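Local coordinates for extracellular solute-binding protein, family 1 (Bifidobacterium longum subsp. infantis ATCC 15697, PDB 3QUF), which probably binds a small solute, perhaps a sugar, outside the cell membrane and hands it to an ABC-type importer, as in other family 1 solute-binding proteins, at residues P84-L89 / K318-Y323; D113-T118 / Y323-E328; P133-V138 / E331-A336. All coordinates share one frame; numbering follows the deposited sequence. Where two conformers were deposited one is given.

Contact 1 (P84-L89 / K318-Y323)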
loop_
_atom_site.group_PDB
_atom_site.type_symbol
_atom_site.label_atom_id
_atom_site.label_comp_id
_atom_site.label_asym_id
_atom_site.label_seq_id
_atom_site.Cartn_x
_atom_site.Cartn_y
_atom_site.Cartn_z
ATOM N N PRO A 84 19.253 -14.787 10.377
ATOM C CA PRO A 84 17.964 -15.179 10.945
ATOM C C PRO A 84 17.254 -16.153 10.016
ATOM O O PRO A 84 17.232 -15.939 8.793
ATOM C CB PRO A 84 17.173 -13.872 11.034
ATOM C CG PRO A 84 17.897 -12.897 10.235
ATOM C CD PRO A 84 19.317 -13.360 10.043
ATOM N N THR A 85 16.642 -17.183 10.579
ATOM C CA THR A 85 15.920 -18.128 9.742
ATOM C C THR A 85 14.745 -17.524 8.989
ATOM O O THR A 85 14.430 -17.938 7.843
ATOM C CB THR A 85 15.414 -19.317 10.576
ATOM O OG1 THR A 85 16.309 -19.637 11.636
ATOM C CG2 THR A 85 15.198 -20.524 9.685
ATOM N N ILE A 86 14.023 -16.629 9.662
ATOM C CA ILE A 86 12.873 -15.948 9.124
ATOM C C ILE A 86 13.096 -14.451 9.287
ATOM O O ILE A 86 13.695 -13.994 10.271
ATOM C CB ILE A 86 11.596 -16.339 9.846
ATOM C CG1 ILE A 86 11.371 -17.841 9.835
ATOM C CG2 ILE A 86 10.379 -15.606 9.232
ATOM C CD1 ILE A 86 10.684 -18.396 11.075
ATOM N N PHE A 87 12.682 -13.715 8.286
ATOM C CA PHE A 87 12.828 -12.271 8.280
ATOM C C PHE A 87 11.780 -11.644 7.349
ATOM O O PHE A 87 11.029 -12.353 6.653
ATOM C CB PHE A 87 14.256 -11.850 7.945
ATOM C CG PHE A 87 14.755 -12.423 6.673
ATOM C CD1 PHE A 87 14.480 -11.816 5.466
ATOM C CD2 PHE A 87 15.458 -13.637 6.685
ATOM C CE1 PHE A 87 14.922 -12.409 4.262
ATOM C CE2 PHE A 87 15.900 -14.202 5.493
ATOM C CZ PHE A 87 15.601 -13.592 4.297
ATOM N N ASN A 88 11.764 -10.321 7.279
ATOM C CA ASN A 88 10.793 -9.634 6.445
ATOM C C ASN A 88 11.385 -8.905 5.273
ATOM O O ASN A 88 12.440 -8.275 5.385
ATOM C CB ASN A 88 10.008 -8.626 7.311
ATOM C CG ASN A 88 9.091 -9.286 8.310
ATOM O OD1 ASN A 88 9.272 -9.183 9.519
ATOM N ND2 ASN A 88 8.065 -10.042 7.795
ATOM N N LEU A 89 10.690 -9.005 4.135
ATOM C CA LEU A 89 10.956 -8.213 2.966
ATOM C C LEU A 89 9.993 -7.041 3.022
ATOM O O LEU A 89 8.776 -7.206 2.960
ATOM C CB LEU A 89 10.732 -9.020 1.703
ATOM C CG LEU A 89 11.620 -10.265 1.542
ATOM C CD1 LEU A 89 11.243 -11.013 0.272
ATOM C CD2 LEU A 89 13.091 -9.928 1.524
ATOM N N LYS A 318 9.277 -23.130 7.393
ATOM C CA LYS A 318 8.116 -23.352 6.541
ATOM C C LYS A 318 6.852 -23.605 7.391
ATOM O O LYS A 318 5.754 -23.173 6.999
ATOM C CB LYS A 318 8.350 -24.501 5.574
ATOM C CG LYS A 318 9.374 -24.137 4.505
ATOM C CD LYS A 318 9.654 -25.307 3.544
ATOM C CE LYS A 318 10.698 -24.987 2.497
ATOM N NZ LYS A 318 11.059 -26.214 1.718
ATOM N N LYS A 319 7.000 -24.316 8.511
ATOM C CA LYS A 319 5.846 -24.490 9.425
ATOM C C LYS A 319 5.368 -23.161 10.015
ATOM O O LYS A 319 4.174 -22.958 10.216
ATOM C CB LYS A 319 6.173 -25.486 10.538
ATOM C CG LYS A 319 6.217 -26.918 10.054
ATOM C CD LYS A 319 6.396 -27.877 11.240
ATOM C CE LYS A 319 6.434 -29.348 10.816
ATOM N NZ LYS A 319 6.161 -30.255 11.993
ATOM N N PHE A 320 6.287 -22.238 10.285
ATOM C CA PHE A 320 5.916 -20.920 10.753
ATOM C C PHE A 320 5.164 -20.112 9.688
ATOM O O PHE A 320 4.091 -19.568 9.957
ATOM C CB PHE A 320 7.121 -20.139 11.239
ATOM C CG PHE A 320 6.765 -18.800 11.801
ATOM C CD1 PHE A 320 6.090 -18.686 13.005
ATOM C CD2 PHE A 320 7.079 -17.644 11.108
ATOM C CE1 PHE A 320 5.753 -17.451 13.489
ATOM C CE2 PHE A 320 6.780 -16.403 11.615
ATOM C CZ PHE A 320 6.113 -16.287 12.785
ATOM N N LEU A 321 5.657 -20.148 8.444
ATOM C CA LEU A 321 4.944 -19.481 7.334
ATOM C C LEU A 321 3.577 -20.095 7.113
ATOM O O LEU A 321 2.603 -19.370 6.884
ATOM C CB LEU A 321 5.805 -19.448 6.070
ATOM C CG LEU A 321 6.739 -18.211 5.993
ATOM C CD1 LEU A 321 7.776 -18.150 7.009
ATOM C CD2 LEU A 321 7.412 -18.135 4.591
ATOM N N ALA A 322 3.478 -21.404 7.239
ATOM C CA ALA A 322 2.201 -22.086 7.115
ATOM C C ALA A 322 1.229 -21.669 8.189
ATOM O O ALA A 322 0.035 -21.552 7.924
ATOM C CB ALA A 322 2.400 -23.610 7.130
ATOM N N TYR A 323 1.734 -21.496 9.421
ATOM C CA TYR A 323 0.907 -21.021 10.522
ATOM C C TYR A 323 0.429 -19.606 10.309
ATOM O O TYR A 323 -0.733 -19.257 10.607
ATOM C CB TYR A 323 1.688 -21.129 11.847
ATOM C CG TYR A 323 0.865 -20.666 13.031
ATOM C CD1 TYR A 323 -0.088 -21.488 13.594
ATOM C CD2 TYR A 323 1.014 -19.406 13.540
ATOM C CE1 TYR A 323 -0.842 -21.061 14.671
ATOM C CE2 TYR A 323 0.243 -18.954 14.621
ATOM C CZ TYR A 323 -0.679 -19.796 15.158
ATOM O OH TYR A 323 -1.455 -19.411 16.228
#
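Phe320 meets Ile86 first along the helical segment 318-323. Its CG stands anti to the backbone N (chi1 -177°), and its side chain sets out toward strand 86-89. The ring carbon CD2 of Phe320 comes within 3.7 Å of Ile86 CD1. That methyl approaches the ring obliquely, and it also lies 4.0 Å from Phe320 CB. One methyl therefore packs into the corner between the ring and its stem. On the strand side, Ile86 CG1 lies beside its own backbone N and carries CD1 out to the ring.

Leu321 follows with a lighter touch. Its CD1 lies 4.3 Å from Ile86 CG2, the other branch of the same side chain. Ile86 thus serves two neighbouring helix residues, one with each branch. The contact is purely apolar and small, burying 118 Å² over both sides. The CA atoms of Ile86 and Phe320 are 8.7 Å apart, so the two backbones are bridged by side chains.

Phe320 also packs edge-to-face with Phe50 and meets the ring of Phe34 on strand 30-36. Leu321 leans on Phe111 of a loop. Strand 86-89 runs parallel to strand 30-36 and antiparallel to strand 295-305 in the mixed sheet. Helix 311-324 lies over one face of this sheet, while Phe87 packs against Leu74 and Leu78 of helix 67-79.

Contact 2 (D113-T118 / Y323-E328); sequences DGIDDT and YLNSEE. With SO4 (sulfate ion), chain D; SO4 (sulfate ion), chain C.
The amide of Asn325 is the flat group that crosses to the loop 113-118. At its edge, ND2 gives a hydrogen bond to Asp113 O at 2.9 Å, with an N-H...O angle of 152°. The oxygen lies nearly in the amide plane, while the donor is tilted 27° from the carbonyl plane of Asp113. Ile115 CD1 lies over one face of the amide, 3.7 Å from Asn325 ND2. The two side chains run alongside each other, pointing opposite ways. At the edge of the Tyr323 ring, in its plane, is Glu328 OE2, which accepts from Tyr323 OH with its anti lone pair.

With CG anti to the backbone N (chi1 -170°), the Asn325 amide reaches across to the loop. ND2 also bonds to Phe111 O, and OD1 to Ser343 OG. Replacing Asn325 by an alanine would probably leave the carbonyls of Asp113 and Phe111 without this shared donor and loosen the loop from the helix end.

Asn325 is the centre of an inverse gamma turn between helices 311-324 and 327-337. Ser326 is the N-cap of the second helix: its OG gives a hydrogen bond to Tyr323 O at 2.5 Å and caps Gly329 N. Two sulfates, probably from the crystallisation liquor, take backbone N-H groups. Gly114 N is 2.7 Å from O1 of one, and Glu327 N is 2.6 Å from O1 of the other. A buried side-chain amide, covered on one face by Ile115, thus ties two backbone carbonyls of the loop to the helix junction.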
loop_
_atom_site.group_PDB
_atom_site.type_symbol
_atom_site.label_atom_id
_atom_site.label_comp_id
_atom_site.label_asym_id
_atom_site.label_seq_id
_atom_site.Cartn_x
_atom_site.Cartn_y
_atom_site.Cartn_z
ATOM N N ASP A 113 -0.911 -21.328 -0.646
ATOM C CA ASP A 113 -2.229 -21.462 -1.210
ATOM C C ASP A 113 -3.216 -20.545 -0.475
ATOM O O ASP A 113 -3.110 -20.304 0.743
ATOM C CB ASP A 113 -2.671 -22.928 -1.211
ATOM C CG ASP A 113 -1.885 -23.789 -2.199
ATOM O OD1 ASP A 113 -1.212 -23.280 -3.123
ATOM O OD2 ASP A 113 -1.985 -25.015 -2.069
ATOM N N GLY A 114 -4.136 -19.951 -1.243
ATOM C CA GLY A 114 -5.179 -19.090 -0.684
ATOM C C GLY A 114 -4.912 -17.610 -0.883
ATOM O O GLY A 114 -5.785 -16.769 -0.654
ATOM N N ILE A 115 -3.680 -17.276 -1.292
ATOM C CA ILE A 115 -3.291 -15.902 -1.526
ATOM C C ILE A 115 -3.180 -15.684 -3.018
ATOM O O ILE A 115 -2.454 -16.408 -3.716
ATOM C CB ILE A 115 -1.913 -15.624 -0.868
ATOM C CG1 ILE A 115 -1.962 -15.922 0.631
ATOM C CG2 ILE A 115 -1.419 -14.177 -1.168
ATOM C CD1 ILE A 115 -0.628 -16.019 1.323
ATOM N N ASP A 116 -3.906 -14.706 -3.538
ATOM C CA ASP A 116 -3.960 -14.536 -4.995
ATOM C C ASP A 116 -2.562 -14.245 -5.570
ATOM O O ASP A 116 -1.744 -13.562 -4.983
ATOM C CB ASP A 116 -4.956 -13.419 -5.372
ATOM C CG ASP A 116 -6.432 -13.807 -5.146
ATOM O OD1 ASP A 116 -6.743 -15.008 -4.905
ATOM O OD2 ASP A 116 -7.311 -12.904 -5.234
ATOM N N ASP A 117 -2.308 -14.805 -6.764
ATOM C CA ASP A 117 -0.959 -14.739 -7.355
ATOM C C ASP A 117 -0.419 -13.309 -7.568
ATOM O O ASP A 117 0.789 -13.071 -7.497
ATOM C CB ASP A 117 -0.963 -15.527 -8.635
ATOM C CG ASP A 117 -0.944 -17.039 -8.394
ATOM O OD1 ASP A 117 -0.748 -17.492 -7.244
ATOM O OD2 ASP A 117 -1.081 -17.786 -9.395
ATOM N N THR A 118 -1.288 -12.332 -7.821
ATOM C CA THR A 118 -0.859 -10.951 -7.998
ATOM C C THR A 118 -0.175 -10.385 -6.774
ATOM O O THR A 118 0.627 -9.437 -6.879
ATOM C CB THR A 118 -2.044 -10.038 -8.335
ATOM O OG1 THR A 118 -3.147 -10.318 -7.468
ATOM C CG2 THR A 118 -2.500 -10.278 -9.785
ATOM N N TYR A 323 1.734 -21.496 9.421
ATOM C CA TYR A 323 0.907 -21.021 10.522
ATOM C C TYR A 323 0.429 -19.606 10.309
ATOM O O TYR A 323 -0.733 -19.257 10.607
ATOM C CB TYR A 323 1.688 -21.129 11.847
ATOM C CG TYR A 323 0.865 -20.666 13.031
ATOM C CD1 TYR A 323 -0.088 -21.488 13.594
ATOM C CD2 TYR A 323 1.014 -19.406 13.540
ATOM C CE1 TYR A 323 -0.842 -21.061 14.671
ATOM C CE2 TYR A 323 0.243 -18.954 14.621
ATOM C CZ TYR A 323 -0.679 -19.796 15.158
ATOM O OH TYR A 323 -1.455 -19.411 16.228
ATOM N N LEU A 324 1.314 -18.750 9.829
ATOM C CA LEU A 324 0.959 -17.360 9.488
ATOM C C LEU A 324 -0.204 -17.354 8.503
ATOM O O LEU A 324 -1.192 -16.631 8.700
ATOM C CB LEU A 324 2.141 -16.594 8.884
ATOM C CG LEU A 324 3.146 -15.915 9.818
ATOM C CD1 LEU A 324 4.458 -15.583 9.072
ATOM C CD2 LEU A 324 2.558 -14.674 10.407
ATOM N N ASN A 325 -0.096 -18.179 7.477
ATOM C CA ASN A 325 -1.194 -18.398 6.508
ATOM C C ASN A 325 -2.120 -19.528 6.912
ATOM O O ASN A 325 -2.280 -20.516 6.189
ATOM C CB ASN A 325 -0.659 -18.605 5.093
ATOM C CG ASN A 325 -1.760 -18.589 4.051
ATOM O OD1 ASN A 325 -2.864 -18.100 4.313
ATOM N ND2 ASN A 325 -1.523 -19.236 2.935
ATOM N N SER A 326 -2.717 -19.367 8.090
ATOM C CA SER A 326 -3.751 -20.251 8.630
ATOM C C SER A 326 -4.821 -19.353 9.272
ATOM O O SER A 326 -4.588 -18.202 9.580
ATOM C CB SER A 326 -3.190 -21.216 9.688
ATOM O OG SER A 326 -2.869 -20.583 10.935
ATOM N N GLU A 327 -6.001 -19.901 9.502
ATOM C CA GLU A 327 -7.099 -19.112 10.029
ATOM C C GLU A 327 -6.720 -18.481 11.388
ATOM O O GLU A 327 -6.899 -17.296 11.590
ATOM C CB GLU A 327 -8.353 -19.980 10.129
ATOM C CG GLU A 327 -9.614 -19.191 10.388
ATOM C CD GLU A 327 -10.844 -20.085 10.487
ATOM O OE1 GLU A 327 -10.729 -21.341 10.423
ATOM O OE2 GLU A 327 -11.935 -19.529 10.624
ATOM N N GLU A 328 -6.101 -19.257 12.254
ATOM C CA GLU A 328 -5.715 -18.786 13.569
ATOM C C GLU A 328 -4.641 -17.722 13.465
ATOM O O GLU A 328 -4.721 -16.674 14.110
ATOM C CB GLU A 328 -5.208 -19.963 14.409
ATOM C CG GLU A 328 -4.864 -19.594 15.804
ATOM C CD GLU A 328 -4.502 -20.823 16.639
ATOM O OE1 GLU A 328 -5.412 -21.657 16.837
ATOM O OE2 GLU A 328 -3.325 -20.936 17.069
HETATM S S SO4 D . -4.953 -20.868 -4.365
HETATM O O1 SO4 D . -3.813 -20.073 -3.927
HETATM O O2 SO4 D . -5.014 -20.844 -5.826
HETATM O O3 SO4 D . -4.806 -22.249 -3.905
HETATM O O4 SO4 D . -6.188 -20.297 -3.824
HETATM S S SO4 C . -6.415 -23.216 8.267
HETATM O O1 SO4 C . -6.689 -21.830 7.947
HETATM O O2 SO4 C . -5.048 -23.619 7.863
HETATM O O3 SO4 C . -6.596 -23.455 9.702
HETATM O O4 SO4 C . -7.362 -24.020 7.492
#

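Contact 3 (P133-V138 / E331-A336); sequences PVSAWV and EAFTSA
Val134 and Ser135 press against the ring of Phe333, and this is the tight part of the contact. Val134 CG2 sits at the ring edge, near its plane, 3.7 Å from Phe333 CD2. The side chains of Val134 and Phe333 stand roughly perpendicular. Ser135 OG comes to the same ring obliquely, 3.5 Å from Phe333 CE2. Phe333 CG is anti to its backbone N (chi1 -171°), which carries the ring toward the strand. Two successive residues of segment 133-138 thus meet the same CD2-CE2 side of the ring, Val134 at its edge and Ser135 obliquely.

The packing slackens one residue further along the helix. Thr334 CG2 is 4.2 Å from Ser135 CB, a loose methyl touch. Yet the backbones are close here, with the CA atoms of Ser135 and Thr334 6.7 Å apart. Thr334 OG1 turns back to its own helix and bonds to Leu330 O.

The solvent side of the helix carries Glu331, Ser335 and Ala336. There Ser335 OG bonds to Glu331 O at 2.8 Å. That carbonyl also accepts from Ser335 N, so one donor comes from above its plane and one from below.

Phe333 also meets Phe38 edge-to-face and touches Val46 of helix 40-53. Ser135 pairs through its backbone with Asp300, and Val134 with Leu342, so the strand end is held in the sheet beneath the helix. The arrangement is helix-on-sheet packing, as in the alpha/beta lobes of periplasmic-type solute-binding proteins.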
loop_
_atom_site.group_PDB
_atom_site.type_symbol
_atom_site.label_atom_id
_atom_site.label_comp_id
_atom_site.label_asym_id
_atom_site.label_seq_id
_atom_site.Cartn_x
_atom_site.Cartn_y
_atom_site.Cartn_z
ATOM N N PRO A 133 3.414 -12.328 1.468
ATOM C CA PRO A 133 2.591 -11.423 2.249
ATOM C C PRO A 133 1.313 -12.125 2.673
ATOM O O PRO A 133 0.790 -12.969 1.940
ATOM C CB PRO A 133 2.245 -10.330 1.245
ATOM C CG PRO A 133 2.186 -11.034 -0.069
ATOM C CD PRO A 133 3.035 -12.298 0.039
ATOM N N VAL A 134 0.825 -11.795 3.859
ATOM C CA VAL A 134 -0.444 -12.303 4.287
ATOM C C VAL A 134 -1.464 -11.223 4.636
ATOM O O VAL A 134 -2.622 -11.559 4.935
ATOM C CB VAL A 134 -0.314 -13.266 5.469
ATOM C CG1 VAL A 134 0.534 -14.490 5.034
ATOM C CG2 VAL A 134 0.287 -12.541 6.709
ATOM N N SER A 135 -1.064 -9.962 4.571
ATOM C CA SER A 135 -1.929 -8.886 5.022
ATOM C C SER A 135 -1.636 -7.635 4.237
ATOM O O SER A 135 -0.589 -7.524 3.588
ATOM C CB SER A 135 -1.752 -8.639 6.508
ATOM O OG SER A 135 -0.441 -8.265 6.758
ATOM N N ALA A 136 -2.573 -6.687 4.293
ATOM C CA ALA A 136 -2.521 -5.505 3.449
ATOM C C ALA A 136 -3.200 -4.357 4.156
ATOM O O ALA A 136 -4.030 -4.529 5.043
ATOM C CB ALA A 136 -3.217 -5.763 2.109
ATOM N N TRP A 137 -2.839 -3.173 3.722
ATOM C CA TRP A 137 -3.540 -1.962 4.078
ATOM C C TRP A 137 -4.267 -1.423 2.855
ATOM O O TRP A 137 -3.897 -1.747 1.715
ATOM C CB TRP A 137 -2.527 -0.929 4.558
ATOM C CG TRP A 137 -1.557 -0.478 3.494
ATOM C CD1 TRP A 137 -0.345 -1.038 3.164
ATOM C CD2 TRP A 137 -1.725 0.630 2.595
ATOM N NE1 TRP A 137 0.221 -0.387 2.102
ATOM C CE2 TRP A 137 -0.581 0.671 1.758
ATOM C CE3 TRP A 137 -2.711 1.598 2.435
ATOM C CZ2 TRP A 137 -0.438 1.609 0.753
ATOM C CZ3 TRP A 137 -2.559 2.553 1.425
ATOM C CH2 TRP A 137 -1.435 2.543 0.601
ATOM N N VAL A 138 -5.247 -0.561 3.107
ATOM C CA VAL A 138 -5.981 0.109 2.044
ATOM C C VAL A 138 -6.237 1.567 2.363
ATOM O O VAL A 138 -6.191 2.004 3.525
ATOM C CB VAL A 138 -7.298 -0.590 1.752
ATOM C CG1 VAL A 138 -7.055 -2.009 1.239
ATOM C CG2 VAL A 138 -8.217 -0.545 2.969
ATOM N N GLU A 331 -6.040 -14.377 11.782
ATOM C CA GLU A 331 -6.913 -13.613 12.681
ATOM C C GLU A 331 -6.072 -12.868 13.712
ATOM O O GLU A 331 -6.297 -11.680 13.952
ATOM C CB GLU A 331 -7.936 -14.515 13.367
ATOM C CG GLU A 331 -8.796 -13.733 14.371
ATOM C CD GLU A 331 -10.094 -14.431 14.720
ATOM O OE1 GLU A 331 -10.152 -15.682 14.595
ATOM O OE2 GLU A 331 -11.065 -13.709 15.112
ATOM N N ALA A 332 -5.098 -13.569 14.288
ATOM C CA ALA A 332 -4.231 -12.962 15.290
ATOM C C ALA A 332 -3.416 -11.798 14.731
ATOM O O ALA A 332 -3.353 -10.751 15.344
ATOM C CB ALA A 332 -3.298 -14.003 15.915
ATOM N N PHE A 333 -2.863 -11.972 13.557
ATOM C CA PHE A 333 -2.002 -10.950 12.970
ATOM C C PHE A 333 -2.808 -9.734 12.501
ATOM O O PHE A 333 -2.477 -8.608 12.840
ATOM C CB PHE A 333 -1.248 -11.555 11.818
ATOM C CG PHE A 333 -0.157 -10.663 11.249
ATOM C CD1 PHE A 333 0.578 -9.793 12.041
ATOM C CD2 PHE A 333 0.171 -10.760 9.912
ATOM C CE1 PHE A 333 1.577 -9.001 11.493
ATOM C CE2 PHE A 333 1.166 -9.959 9.358
ATOM C CZ PHE A 333 1.873 -9.100 10.149
ATOM N N THR A 334 -3.888 -9.978 11.747
ATOM C CA THR A 334 -4.652 -8.861 11.194
ATOM C C THR A 334 -5.352 -8.060 12.294
ATOM O O THR A 334 -5.420 -6.824 12.217
ATOM C CB THR A 334 -5.693 -9.325 10.155
ATOM O OG1 THR A 334 -6.560 -10.306 10.757
ATOM C CG2 THR A 334 -4.975 -9.866 8.896
ATOM N N SER A 335 -5.829 -8.737 13.316
ATOM C CA SER A 335 -6.521 -8.037 14.410
ATOM C C SER A 335 -5.520 -7.166 15.190
ATOM O O SER A 335 -5.844 -6.029 15.522
ATOM C CB SER A 335 -7.303 -8.998 15.318
ATOM O OG SER A 335 -6.415 -9.834 16.040
ATOM N N ALA A 336 -4.304 -7.668 15.447
ATOM C CA ALA A 336 -3.296 -6.899 16.200
ATOM C C ALA A 336 -2.715 -5.745 15.403
ATOM O O ALA A 336 -2.443 -4.668 15.962
ATOM C CB ALA A 336 -2.155 -7.822 16.689
#

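How the contacts relate
All three contacts are mainly buried, but contact 2 reaches the surface at Asp113. Contacts 1 and 3 set successive helices, 311-324 and 327-337, on the same mixed sheet, mainly by apolar and aromatic packing. Contact 2 lies at the junction of those helices and turns on a hydrogen bond that joins it to a loop. Contacts 1 and 2 share Tyr323 but do not otherwise touch. Contacts 2 and 3 do meet: Ile115 CD1 packs on Pro133 O at 3.4 Å, and Val134 CG1 lies near both Ile115 and Asn325. Contacts 1 and 3 stay apart, their nearest atoms about 6 Å from each other.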